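Local coordinates for putative citrate lyase, alfa subunit (Streptococcus mutans, PDB 2HJ0), which is of unconfirmed function but probably belongs to the citrate lyase alpha-subunit (CitF) family and is an alpha/beta protein with two large mixed sheets, at residues A[119-124]-A[141-146]; A[64-69]-A[94-99]; A[275-280]-A[365-370]; A[262-267]-A[407-412]. One frame throughout, in Å; residues are numbered along the deposited sequence.

Interaction 1 of 4, residues A[119-124]-A[141-146]; sequences TNITSS and NPVIIR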
loop_
_atom_site.group_PDB
_atom_site.type_symbol
_atom_site.label_atom_id
_atom_site.label_comp_id
_atom_site.label_asym_id
_atom_site.label_seq_id
_atom_site.Cartn_x
_atom_site.Cartn_y
_atom_site.Cartn_z
ATOM N N THR A 119 -10.007 28.527 8.153
ATOM C CA THR A 119 -9.254 29.290 9.143
ATOM C C THR A 119 -7.772 28.944 9.228
ATOM O O THR A 119 -7.003 29.661 9.865
ATOM C CB THR A 119 -9.895 29.075 10.526
ATOM O OG1 THR A 119 -10.052 27.665 10.767
ATOM C CG2 THR A 119 -11.266 29.732 10.576
ATOM N N ASN A 120 -7.389 27.828 8.610
ATOM C CA ASN A 120 -6.002 27.359 8.590
ATOM C C ASN A 120 -5.726 26.636 7.279
ATOM O O ASN A 120 -6.549 25.863 6.791
ATOM C CB ASN A 120 -5.720 26.409 9.759
ATOM C CG ASN A 120 -5.659 27.125 11.084
ATOM O OD1 ASN A 120 -6.650 27.676 11.543
ATOM N ND2 ASN A 120 -4.492 27.129 11.707
ATOM N N ILE A 121 -4.548 26.885 6.727
ATOM C CA ILE A 121 -4.151 26.294 5.456
ATOM C C ILE A 121 -2.728 25.749 5.518
ATOM O O ILE A 121 -1.855 26.360 6.125
ATOM C CB ILE A 121 -4.182 27.359 4.332
ATOM C CG1 ILE A 121 -5.558 28.040 4.275
ATOM C CG2 ILE A 121 -3.824 26.718 2.997
ATOM C CD1 ILE A 121 -5.636 29.204 3.268
ATOM N N THR A 122 -2.501 24.595 4.901
ATOM C CA THR A 122 -1.155 24.027 4.823
ATOM C C THR A 122 -0.985 23.376 3.450
ATOM O O THR A 122 -1.892 22.686 2.968
ATOM C CB THR A 122 -0.874 22.984 5.939
ATOM O OG1 THR A 122 0.471 22.512 5.804
ATOM C CG2 THR A 122 -1.846 21.802 5.868
ATOM N N SER A 123 0.144 23.641 2.797
ATOM C CA SER A 123 0.423 23.044 1.493
ATOM C C SER A 123 1.787 23.415 0.941
ATOM O O SER A 123 2.613 24.030 1.626
ATOM C CB SER A 123 -0.656 23.407 0.467
ATOM O OG SER A 123 -0.525 24.728 0.002
ATOM N N SER A 124 2.019 23.012 -0.303
ATOM C CA SER A 124 3.281 23.276 -0.965
ATOM C C SER A 124 3.306 24.717 -1.446
ATOM O O SER A 124 4.264 25.454 -1.200
ATOM C CB SER A 124 3.462 22.309 -2.143
ATOM O OG SER A 124 4.574 22.668 -2.949
ATOM N N ASN A 141 -4.722 33.467 10.885
ATOM C CA ASN A 141 -3.651 32.524 11.183
ATOM C C ASN A 141 -2.667 32.444 10.011
ATOM O O ASN A 141 -3.021 32.738 8.865
ATOM C CB ASN A 141 -4.248 31.144 11.462
ATOM C CG ASN A 141 -4.682 30.984 12.893
ATOM O OD1 ASN A 141 -5.447 30.078 13.226
ATOM N ND2 ASN A 141 -4.182 31.861 13.757
ATOM N N PRO A 142 -1.411 32.064 10.288
ATOM C CA PRO A 142 -0.398 31.954 9.229
ATOM C C PRO A 142 -0.554 30.663 8.427
ATOM O O PRO A 142 -0.855 29.605 8.989
ATOM C CB PRO A 142 0.934 31.963 9.998
ATOM C CG PRO A 142 0.596 32.547 11.334
ATOM C CD PRO A 142 -0.785 31.988 11.616
ATOM N N VAL A 143 -0.351 30.747 7.120
ATOM C CA VAL A 143 -0.431 29.561 6.279
ATOM C C VAL A 143 0.816 28.746 6.595
ATOM O O VAL A 143 1.909 29.305 6.663
ATOM C CB VAL A 143 -0.411 29.932 4.783
ATOM C CG1 VAL A 143 -0.347 28.666 3.939
ATOM C CG2 VAL A 143 -1.638 30.753 4.429
ATOM N N ILE A 144 0.669 27.444 6.817
ATOM C CA ILE A 144 1.836 26.603 7.106
ATOM C C ILE A 144 2.339 25.956 5.816
ATOM O O ILE A 144 1.671 25.106 5.231
ATOM C CB ILE A 144 1.506 25.461 8.094
ATOM C CG1 ILE A 144 1.040 26.035 9.436
ATOM C CG2 ILE A 144 2.741 24.581 8.302
ATOM C CD1 ILE A 144 2.070 26.889 10.127
ATOM N N ILE A 145 3.513 26.345 5.356
ATOM C CA ILE A 145 4.004 25.736 4.139
ATOM C C ILE A 145 4.969 24.622 4.457
ATOM O O ILE A 145 5.872 24.780 5.277
ATOM C CB ILE A 145 4.685 26.761 3.242
ATOM C CG1 ILE A 145 3.616 27.583 2.532
ATOM C CG2 ILE A 145 5.572 26.068 2.231
ATOM C CD1 ILE A 145 4.151 28.804 1.940
ATOM N N ARG A 146 4.758 23.485 3.810
ATOM C CA ARG A 146 5.611 22.324 4.000
ATOM C C ARG A 146 6.008 21.774 2.628
ATOM O O ARG A 146 5.260 21.919 1.669
ATOM C CB ARG A 146 4.855 21.235 4.755
ATOM C CG ARG A 146 4.288 21.623 6.101
ATOM C CD ARG A 146 3.847 20.348 6.828
ATOM N NE ARG A 146 3.716 20.542 8.261
ATOM C CZ ARG A 146 2.626 21.009 8.856
ATOM N NH1 ARG A 146 2.618 21.168 10.166
ATOM N NH2 ARG A 146 1.536 21.292 8.156
#

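Interaction 2 of 4, residues A[64-69]-A[94-99]; sequences GMTISF and DISIAP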
loop_
_atom_site.group_PDB
_atom_site.type_symbol
_atom_site.label_atom_id
_atom_site.label_comp_id
_atom_site.label_asym_id
_atom_site.label_seq_id
_atom_site.Cartn_x
_atom_site.Cartn_y
_atom_site.Cartn_z
ATOM N N GLY A 64 -14.066 23.067 12.946
ATOM C CA GLY A 64 -12.758 22.830 13.523
ATOM C C GLY A 64 -12.008 21.619 13.005
ATOM O O GLY A 64 -10.829 21.443 13.313
HETATM N N MSE A 65 -12.670 20.782 12.218
HETATM C CA MSE A 65 -12.016 19.594 11.691
HETATM C C MSE A 65 -11.053 19.919 10.560
HETATM O O MSE A 65 -11.046 21.035 10.028
HETATM C CB MSE A 65 -13.053 18.589 11.205
HETATM C CG MSE A 65 -14.005 18.164 12.289
HETATM SE SE MSE A 65 -14.932 16.533 11.871
HETATM C CE MSE A 65 -14.195 15.436 13.280
ATOM N N THR A 66 -10.222 18.943 10.206
ATOM C CA THR A 66 -9.272 19.143 9.128
ATOM C C THR A 66 -9.593 18.251 7.939
ATOM O O THR A 66 -9.869 17.071 8.097
ATOM C CB THR A 66 -7.831 18.866 9.572
ATOM O OG1 THR A 66 -7.439 19.844 10.543
ATOM C CG2 THR A 66 -6.891 18.947 8.372
ATOM N N ILE A 67 -9.565 18.831 6.748
ATOM C CA ILE A 67 -9.845 18.090 5.540
ATOM C C ILE A 67 -8.682 18.280 4.572
ATOM O O ILE A 67 -7.931 19.252 4.674
ATOM C CB ILE A 67 -11.161 18.580 4.891
ATOM C CG1 ILE A 67 -11.025 20.035 4.440
ATOM C CG2 ILE A 67 -12.303 18.459 5.885
ATOM C CD1 ILE A 67 -12.282 20.569 3.771
ATOM N N SER A 68 -8.534 17.352 3.628
ATOM C CA SER A 68 -7.451 17.430 2.643
ATOM C C SER A 68 -7.921 17.199 1.209
ATOM O O SER A 68 -9.034 16.714 0.969
ATOM C CB SER A 68 -6.362 16.411 2.983
ATOM O OG SER A 68 -6.903 15.107 3.124
ATOM N N PHE A 69 -7.041 17.545 0.269
ATOM C CA PHE A 69 -7.282 17.407 -1.171
ATOM C C PHE A 69 -5.926 17.271 -1.845
ATOM O O PHE A 69 -4.912 17.597 -1.240
ATOM C CB PHE A 69 -7.956 18.653 -1.763
ATOM C CG PHE A 69 -9.157 19.127 -1.004
ATOM C CD1 PHE A 69 -9.020 19.973 0.091
ATOM C CD2 PHE A 69 -10.431 18.736 -1.390
ATOM C CE1 PHE A 69 -10.137 20.419 0.791
ATOM C CE2 PHE A 69 -11.551 19.174 -0.701
ATOM C CZ PHE A 69 -11.403 20.018 0.391
ATOM N N ASP A 94 -14.711 27.340 10.326
ATOM C CA ASP A 94 -13.513 27.066 11.112
ATOM C C ASP A 94 -12.892 25.740 10.675
ATOM O O ASP A 94 -12.431 24.949 11.504
ATOM C CB ASP A 94 -13.874 27.029 12.601
ATOM C CG ASP A 94 -12.652 27.004 13.511
ATOM O OD1 ASP A 94 -11.707 27.801 13.280
ATOM O OD2 ASP A 94 -12.650 26.192 14.472
ATOM N N ILE A 95 -12.895 25.507 9.363
ATOM C CA ILE A 95 -12.338 24.285 8.801
ATOM C C ILE A 95 -10.866 24.459 8.515
ATOM O O ILE A 95 -10.430 25.516 8.065
ATOM C CB ILE A 95 -13.052 23.871 7.490
ATOM C CG1 ILE A 95 -14.470 23.395 7.815
ATOM C CG2 ILE A 95 -12.278 22.756 6.785
ATOM C CD1 ILE A 95 -14.500 22.278 8.825
ATOM N N SER A 96 -10.100 23.413 8.798
ATOM C CA SER A 96 -8.662 23.439 8.568
ATOM C C SER A 96 -8.374 22.731 7.243
ATOM O O SER A 96 -8.663 21.551 7.081
ATOM C CB SER A 96 -7.954 22.740 9.723
ATOM O OG SER A 96 -6.610 23.141 9.762
ATOM N N ILE A 97 -7.798 23.460 6.304
ATOM C CA ILE A 97 -7.522 22.922 4.984
ATOM C C ILE A 97 -6.083 22.364 4.857
ATOM O O ILE A 97 -5.106 22.994 5.284
ATOM C CB ILE A 97 -7.805 24.051 3.939
ATOM C CG1 ILE A 97 -8.227 23.493 2.594
ATOM C CG2 ILE A 97 -6.548 24.892 3.706
ATOM C CD1 ILE A 97 -8.398 24.598 1.571
ATOM N N ALA A 98 -5.956 21.166 4.295
ATOM C CA ALA A 98 -4.641 20.557 4.130
ATOM C C ALA A 98 -4.426 19.979 2.726
ATOM O O ALA A 98 -4.178 18.782 2.561
ATOM C CB ALA A 98 -4.422 19.478 5.189
ATOM N N PRO A 99 -4.535 20.827 1.688
ATOM C CA PRO A 99 -4.338 20.373 0.303
ATOM C C PRO A 99 -2.853 20.143 0.009
ATOM O O PRO A 99 -1.999 20.857 0.534
ATOM C CB PRO A 99 -4.904 21.529 -0.518
ATOM C CG PRO A 99 -4.551 22.723 0.325
ATOM C CD PRO A 99 -4.894 22.260 1.724
#

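Interaction 3 of 4, residues A[275-280]-A[365-370]; sequences SFQTGT and NQLDIC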
loop_
_atom_site.group_PDB
_atom_site.type_symbol
_atom_site.label_atom_id
_atom_site.label_comp_id
_atom_site.label_asym_id
_atom_site.label_seq_id
_atom_site.Cartn_x
_atom_site.Cartn_y
_atom_site.Cartn_z
ATOM N N SER A 275 21.315 7.736 -11.353
ATOM C CA SER A 275 19.947 8.243 -11.290
ATOM C C SER A 275 19.922 9.758 -11.391
ATOM O O SER A 275 20.931 10.416 -11.148
ATOM C CB SER A 275 19.285 7.818 -9.978
ATOM O OG SER A 275 20.048 8.244 -8.861
ATOM N N PHE A 276 18.768 10.312 -11.736
ATOM C CA PHE A 276 18.655 11.751 -11.854
ATOM C C PHE A 276 17.212 12.238 -11.923
ATOM O O PHE A 276 16.276 11.475 -12.196
ATOM C CB PHE A 276 19.383 12.235 -13.105
ATOM C CG PHE A 276 18.731 11.796 -14.380
ATOM C CD1 PHE A 276 18.924 10.513 -14.869
ATOM C CD2 PHE A 276 17.867 12.640 -15.053
ATOM C CE1 PHE A 276 18.256 10.080 -16.004
ATOM C CE2 PHE A 276 17.197 12.207 -16.191
ATOM C CZ PHE A 276 17.390 10.927 -16.666
ATOM N N GLN A 277 17.053 13.533 -11.689
ATOM C CA GLN A 277 15.758 14.175 -11.763
ATOM C C GLN A 277 15.977 15.543 -12.403
ATOM O O GLN A 277 16.863 16.289 -11.996
ATOM C CB GLN A 277 15.146 14.333 -10.368
ATOM C CG GLN A 277 13.773 14.979 -10.391
ATOM C CD GLN A 277 13.257 15.337 -9.018
ATOM O OE1 GLN A 277 12.871 14.477 -8.228
ATOM N NE2 GLN A 277 13.258 16.623 -8.723
ATOM N N THR A 278 15.193 15.847 -13.436
ATOM C CA THR A 278 15.291 17.133 -14.121
ATOM C C THR A 278 14.004 17.908 -13.953
ATOM O O THR A 278 13.005 17.390 -13.452
ATOM C CB THR A 278 15.551 16.983 -15.630
ATOM O OG1 THR A 278 14.597 16.075 -16.189
ATOM C CG2 THR A 278 16.958 16.470 -15.878
ATOM N N GLY A 279 14.034 19.157 -14.395
ATOM C CA GLY A 279 12.878 20.022 -14.272
ATOM C C GLY A 279 11.677 19.646 -15.110
ATOM O O GLY A 279 11.685 18.674 -15.868
ATOM N N THR A 280 10.628 20.439 -14.967
ATOM C CA THR A 280 9.407 20.213 -15.711
ATOM C C THR A 280 9.181 21.336 -16.724
ATOM O O THR A 280 8.081 21.496 -17.240
ATOM C CB THR A 280 8.189 20.123 -14.757
ATOM O OG1 THR A 280 8.105 21.319 -13.974
ATOM C CG2 THR A 280 8.327 18.936 -13.828
ATOM N N ASN A 365 16.560 9.407 -1.910
ATOM C CA ASN A 365 17.740 9.046 -1.146
ATOM C C ASN A 365 18.684 8.232 -2.035
ATOM O O ASN A 365 19.852 8.010 -1.701
ATOM C CB ASN A 365 17.324 8.230 0.063
ATOM C CG ASN A 365 18.142 8.551 1.281
ATOM O OD1 ASN A 365 17.704 8.311 2.406
ATOM N ND2 ASN A 365 19.344 9.100 1.073
ATOM N N GLN A 366 18.162 7.793 -3.177
ATOM C CA GLN A 366 18.950 7.029 -4.115
ATOM C C GLN A 366 19.210 7.867 -5.347
ATOM O O GLN A 366 19.683 7.375 -6.365
ATOM C CB GLN A 366 18.213 5.752 -4.489
ATOM C CG GLN A 366 17.870 4.898 -3.283
ATOM C CD GLN A 366 19.091 4.523 -2.474
ATOM O OE1 GLN A 366 19.001 4.305 -1.265
ATOM N NE2 GLN A 366 20.239 4.435 -3.138
ATOM N N LEU A 367 18.923 9.150 -5.243
ATOM C CA LEU A 367 19.114 10.050 -6.355
ATOM C C LEU A 367 20.558 10.578 -6.424
ATOM O O LEU A 367 21.076 11.098 -5.437
ATOM C CB LEU A 367 18.119 11.193 -6.198
ATOM C CG LEU A 367 17.908 12.159 -7.352
ATOM C CD1 LEU A 367 17.483 11.415 -8.616
ATOM C CD2 LEU A 367 16.849 13.168 -6.932
ATOM N N ASP A 368 21.215 10.444 -7.576
ATOM C CA ASP A 368 22.588 10.938 -7.711
ATOM C C ASP A 368 22.647 12.427 -8.032
ATOM O O ASP A 368 23.548 13.130 -7.575
ATOM C CB ASP A 368 23.374 10.186 -8.800
ATOM C CG ASP A 368 23.585 8.722 -8.476
ATOM O OD1 ASP A 368 23.892 8.399 -7.297
ATOM O OD2 ASP A 368 23.460 7.895 -9.411
ATOM N N ILE A 369 21.704 12.918 -8.825
ATOM C CA ILE A 369 21.736 14.334 -9.154
ATOM C C ILE A 369 20.349 14.891 -9.477
ATOM O O ILE A 369 19.487 14.189 -9.995
ATOM C CB ILE A 369 22.735 14.587 -10.329
ATOM C CG1 ILE A 369 23.067 16.064 -10.417
ATOM C CG2 ILE A 369 22.144 14.111 -11.658
ATOM C CD1 ILE A 369 22.025 16.871 -11.175
ATOM N N CYS A 370 20.131 16.149 -9.124
ATOM C CA CYS A 370 18.873 16.801 -9.405
ATOM C C CYS A 370 19.158 18.196 -9.971
ATOM O O CYS A 370 20.144 18.848 -9.604
ATOM C CB CYS A 370 18.004 16.894 -8.140
ATOM S SG CYS A 370 18.654 17.998 -6.817
#

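Interaction 4 of 4, residues A[262-267]-A[407-412]; sequences KVITSS and AKMSLV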
loop_
_atom_site.group_PDB
_atom_site.type_symbol
_atom_site.label_atom_id
_atom_site.label_comp_id
_atom_site.label_asym_id
_atom_site.label_seq_id
_atom_site.Cartn_x
_atom_site.Cartn_y
_atom_site.Cartn_z
ATOM N N LYS A 262 26.811 19.572 -18.779
ATOM C CA LYS A 262 28.257 19.348 -18.747
ATOM C C LYS A 262 28.710 19.119 -17.317
ATOM O O LYS A 262 29.642 18.356 -17.069
ATOM C CB LYS A 262 29.024 20.531 -19.344
ATOM C CG LYS A 262 29.001 20.606 -20.865
ATOM C CD LYS A 262 29.609 21.933 -21.379
ATOM C CE LYS A 262 29.456 22.120 -22.901
ATOM N NZ LYS A 262 29.889 23.486 -23.330
ATOM N N VAL A 263 28.044 19.770 -16.372
ATOM C CA VAL A 263 28.412 19.582 -14.983
ATOM C C VAL A 263 28.056 18.149 -14.564
ATOM O O VAL A 263 28.856 17.473 -13.922
ATOM C CB VAL A 263 27.707 20.605 -14.074
ATOM C CG1 VAL A 263 28.068 20.351 -12.626
ATOM C CG2 VAL A 263 28.110 22.007 -14.475
ATOM N N ILE A 264 26.872 17.687 -14.959
ATOM C CA ILE A 264 26.405 16.339 -14.642
ATOM C C ILE A 264 27.260 15.274 -15.325
ATOM O O ILE A 264 27.767 14.354 -14.678
ATOM C CB ILE A 264 24.919 16.136 -15.093
ATOM C CG1 ILE A 264 24.000 17.086 -14.318
ATOM C CG2 ILE A 264 24.458 14.704 -14.850
ATOM C CD1 ILE A 264 22.629 17.211 -14.920
ATOM N N THR A 265 27.417 15.389 -16.639
ATOM C CA THR A 265 28.218 14.418 -17.376
ATOM C C THR A 265 29.707 14.472 -17.047
ATOM O O THR A 265 30.458 13.629 -17.501
ATOM C CB THR A 265 28.054 14.599 -18.874
ATOM O OG1 THR A 265 28.418 15.936 -19.232
ATOM C CG2 THR A 265 26.615 14.343 -19.269
ATOM N N SER A 266 30.146 15.453 -16.266
ATOM C CA SER A 266 31.553 15.507 -15.906
ATOM C C SER A 266 31.686 15.239 -14.421
ATOM O O SER A 266 32.782 15.263 -13.875
ATOM C CB SER A 266 32.165 16.876 -16.202
ATOM O OG SER A 266 32.128 17.194 -17.581
ATOM N N SER A 267 30.572 14.983 -13.756
ATOM C CA SER A 267 30.619 14.746 -12.325
ATOM C C SER A 267 31.061 13.327 -12.017
ATOM O O SER A 267 31.005 12.449 -12.875
ATOM C CB SER A 267 29.242 15.005 -11.707
ATOM O OG SER A 267 28.339 13.953 -11.997
ATOM N N ALA A 407 19.830 14.333 -2.829
ATOM C CA ALA A 407 20.720 14.174 -3.980
ATOM C C ALA A 407 22.208 14.273 -3.626
ATOM O O ALA A 407 22.600 15.040 -2.752
ATOM C CB ALA A 407 20.365 15.204 -5.039
ATOM N N LYS A 408 23.020 13.471 -4.304
ATOM C CA LYS A 408 24.452 13.457 -4.083
ATOM C C LYS A 408 24.972 14.795 -4.534
ATOM O O LYS A 408 25.903 15.338 -3.960
ATOM C CB LYS A 408 25.134 12.398 -4.943
ATOM C CG LYS A 408 24.691 10.965 -4.740
ATOM C CD LYS A 408 25.156 10.404 -3.427
ATOM C CE LYS A 408 25.045 8.889 -3.454
ATOM N NZ LYS A 408 23.656 8.430 -3.762
HETATM N N MSE A 409 24.389 15.317 -5.603
HETATM C CA MSE A 409 24.816 16.607 -6.123
HETATM C C MSE A 409 23.635 17.421 -6.624
HETATM O O MSE A 409 22.977 17.059 -7.603
HETATM C CB MSE A 409 25.833 16.413 -7.241
HETATM C CG MSE A 409 26.295 17.706 -7.874
HETATM SE SE MSE A 409 27.613 17.338 -9.243
HETATM C CE MSE A 409 26.443 16.736 -10.638
ATOM N N SER A 410 23.384 18.529 -5.937
ATOM C CA SER A 410 22.287 19.420 -6.269
ATOM C C SER A 410 22.685 20.562 -7.185
ATOM O O SER A 410 23.610 21.318 -6.886
ATOM C CB SER A 410 21.684 19.998 -4.991
ATOM O OG SER A 410 20.864 19.042 -4.352
ATOM N N LEU A 411 21.979 20.687 -8.305
ATOM C CA LEU A 411 22.242 21.769 -9.243
ATOM C C LEU A 411 21.085 22.742 -9.228
ATOM O O LEU A 411 19.928 22.343 -9.326
ATOM C CB LEU A 411 22.413 21.244 -10.665
ATOM C CG LEU A 411 23.848 21.128 -11.157
ATOM C CD1 LEU A 411 24.565 20.083 -10.307
ATOM C CD2 LEU A 411 23.865 20.737 -12.626
ATOM N N VAL A 412 21.394 24.021 -9.079
ATOM C CA VAL A 412 20.364 25.049 -9.105
ATOM C C VAL A 412 20.718 25.954 -10.287
ATOM O O VAL A 412 21.643 26.774 -10.218
ATOM C CB VAL A 412 20.327 25.879 -7.780
ATOM C CG1 VAL A 412 19.376 27.054 -7.921
ATOM C CG2 VAL A 412 19.879 24.995 -6.621
#

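Interaction 1 of 4, residues A[119-124]-A[141-146]
Thr122 lies over Ile144 on their common face of the sheet, its OG1 reaching both Ile144 O and the Arg146 guanidinium. With OG1 anti to the backbone N (chi1 -178°), Thr122 donates from OG1 to Ile144 O at 2.9 Å, tilted from the carbonyl plane. The same Ile144 O takes the amide of Ser123, with Ser123 N at 3.2 Å, so one carbonyl is gripped by two donors. Arg146 runs extended from CG to NE and brings its terminal nitrogen back, NH2 lying 2.9 Å from Thr122 OG1 near the guanidinium plane; the angle at hydrogen, 122°, makes this bond weak. Ile144 CG2 lies over one face of that guanidinium, offset toward its rim, and Glu498 forms a salt bridge with NE. Parallel pairing continues on both sides, through Ile144 N to Ile121 O at 2.8 Å and Arg146 N to Ser123 O at 3.1 Å. One residue before Thr122, Ile121 CB meets Val143 CG1 at 4.1 Å. Ser124, whose OG bonds to Gly398 N, lies close to a bound citric acid, probably taken up from the crystallisation liquor. The two strands are the ends of a beta-alpha-beta unit closed through helix 127-135. Strand 95-99 flanks 118-123, strand 493-498 flanks 143-145, and Arg146 packs on helix 148-157.

Interaction 2 of 4, residues A[64-69]-A[94-99]
The carbonyl O of Met65, a selenomethionine in the model, receives the amide of Ser96 at 2.8 Å between Met65 O and Ser96 N, nearly straight at 171°. Two further bonds carry the parallel pairing onward: Ile67 N to Ser96 O at 2.9 Å, and Ala98 N to Ile67 O at 2.8 Å, the latter more bent. At the start, Gly64 N adds a weak bond to Asp94 O. Side chains then divide between the two faces. On one, Ile67 holds CG1 between its backbone N and carbonyl carbon (chi1 64°) and continues extended, which sets CD1 3.7 Å from Ile95 CG2, the two side chains crossing at about a right angle. Phe69 turns its ring edge to Ile97, Phe69 CE1 lying 4.0 Å from Ile97 CG1, and Pro99 CB also sits near the plane of that ring. Helix 79-89, the connection between the strands, packs on Ile67 and Phe69. The other face carries Thr66, Ser96, Ser68 and Ala98, with Thr66 CG2 4.1 Å from Ala98 CB, while Ser68 OG bonds to Asp196. Main-chain bonds thus fix the register, while the Ile67 and Phe69 face supplies apolar packing against helix 79-89 and the other face is more polar.

Interaction 3 of 4, residues A[275-280]-A[365-370]
This is a buried, short and weakly bonded parallel pairing at the middle of the nine-stranded sheet, where strand 275-277 lies beside strand 369-372, reinforced at its start by a cluster of three hydrogen bonds at Ser275. The serine hydroxyl, held between backbone N and carbonyl carbon (chi1 56°), donates from OG to Gln366 O at 2.7 Å, in the carbonyl plane and on a lone pair, while Asp368 N donates to the same OG at 2.8 Å. The Ser275 amide completes the grip: its N meets Asp368 OD2 at 2.9 Å on the anti side of the carboxylate and out of its plane, with a fairly straight 163° at hydrogen. One serine thus ties down the turn leading into strand 369-372 at three points. Farther on, Gln277 N bonds to Ile369 O at 3.0 Å. Leu367 lays CD1 against the Phe276 backbone and CD2 4.0 Å from Gln277 CB. On the opposite face Phe276 CB touches Ile369 CG2 at 3.6 Å, and its ring goes on to helix 311-318. Tyr175 of the second subunit packs against Gln366. Between the two segments the chain builds strands 302-305, 322-327 and 346-348 to one side; after 369-372 it builds to the other. Such a reversal of strand order characterises doubly wound sheets, consistent with the Rossmann-like character of this family.

Interaction 4 of 4, residues A[262-267]-A[407-412]
Val263, near the end of helix 251-265, points at the strand and brings its CB to 4.1 Å from Leu411 CD2; its CG1 lies 4.4 Å from the terminal methyl CE of Met409, a selenomethionine in the model. Next along the helix, Ile264 presents CG1 to the same two groups, 4.0 Å from Leu411 CD2 and 4.4 Å from Met409 CE, its side chain meeting that of Leu411 at a slant. One Leu411 methyl is therefore shared between two successive helix residues. After the helix ends, Ser267 turns back toward the strand, and its CB comes to 3.5 Å from Met409 CE. The Ser267 hydroxyl is occupied within its own segment: OG donates to Ile264 O at 2.8 Å on a lone pair in the carbonyl plane, and Ser267 N bonds to the same oxygen. Met409 can reach all three residues because its chain runs straight out from the strand (chi1 178°) and bends only at the last torsion, 77°, which swings CE across the helix end. Ile369 of the adjacent strand meets both Ile264 and Met409, and Phe460 touches Val263. Ser410, alternating to the other face, bonds instead through OG to Ala404 O. Across these segments the contact is van der Waals packing, mostly of aliphatic groups and the selenomethionine end, and so is non-directional and buries apolar surface.

Interactions 1 and 2 lie in one sheet and share the boundary between strands 95-99 and 118-123, where Asn120 O probably accepts the amide of Ile97; interactions 3 and 4 meet likewise in the other sheet, through strands 369-372 and 409-413. The two pairs lie on opposite sides of the chain's centre. Interaction 2 has exposed Gly64 and Asp94 at its start and interaction 1 is only partly exposed, whereas 3 and 4 are buried. Strand pairing by main-chain bonds governs interactions 1 to 3, supplemented by a threonine hydroxyl bond to a carbonyl, with a weak arginine contact, in the first and by the Ser275 bonds in the third. Interaction 4 joins helix to strand by van der Waals packing, with no polar bond between the segments.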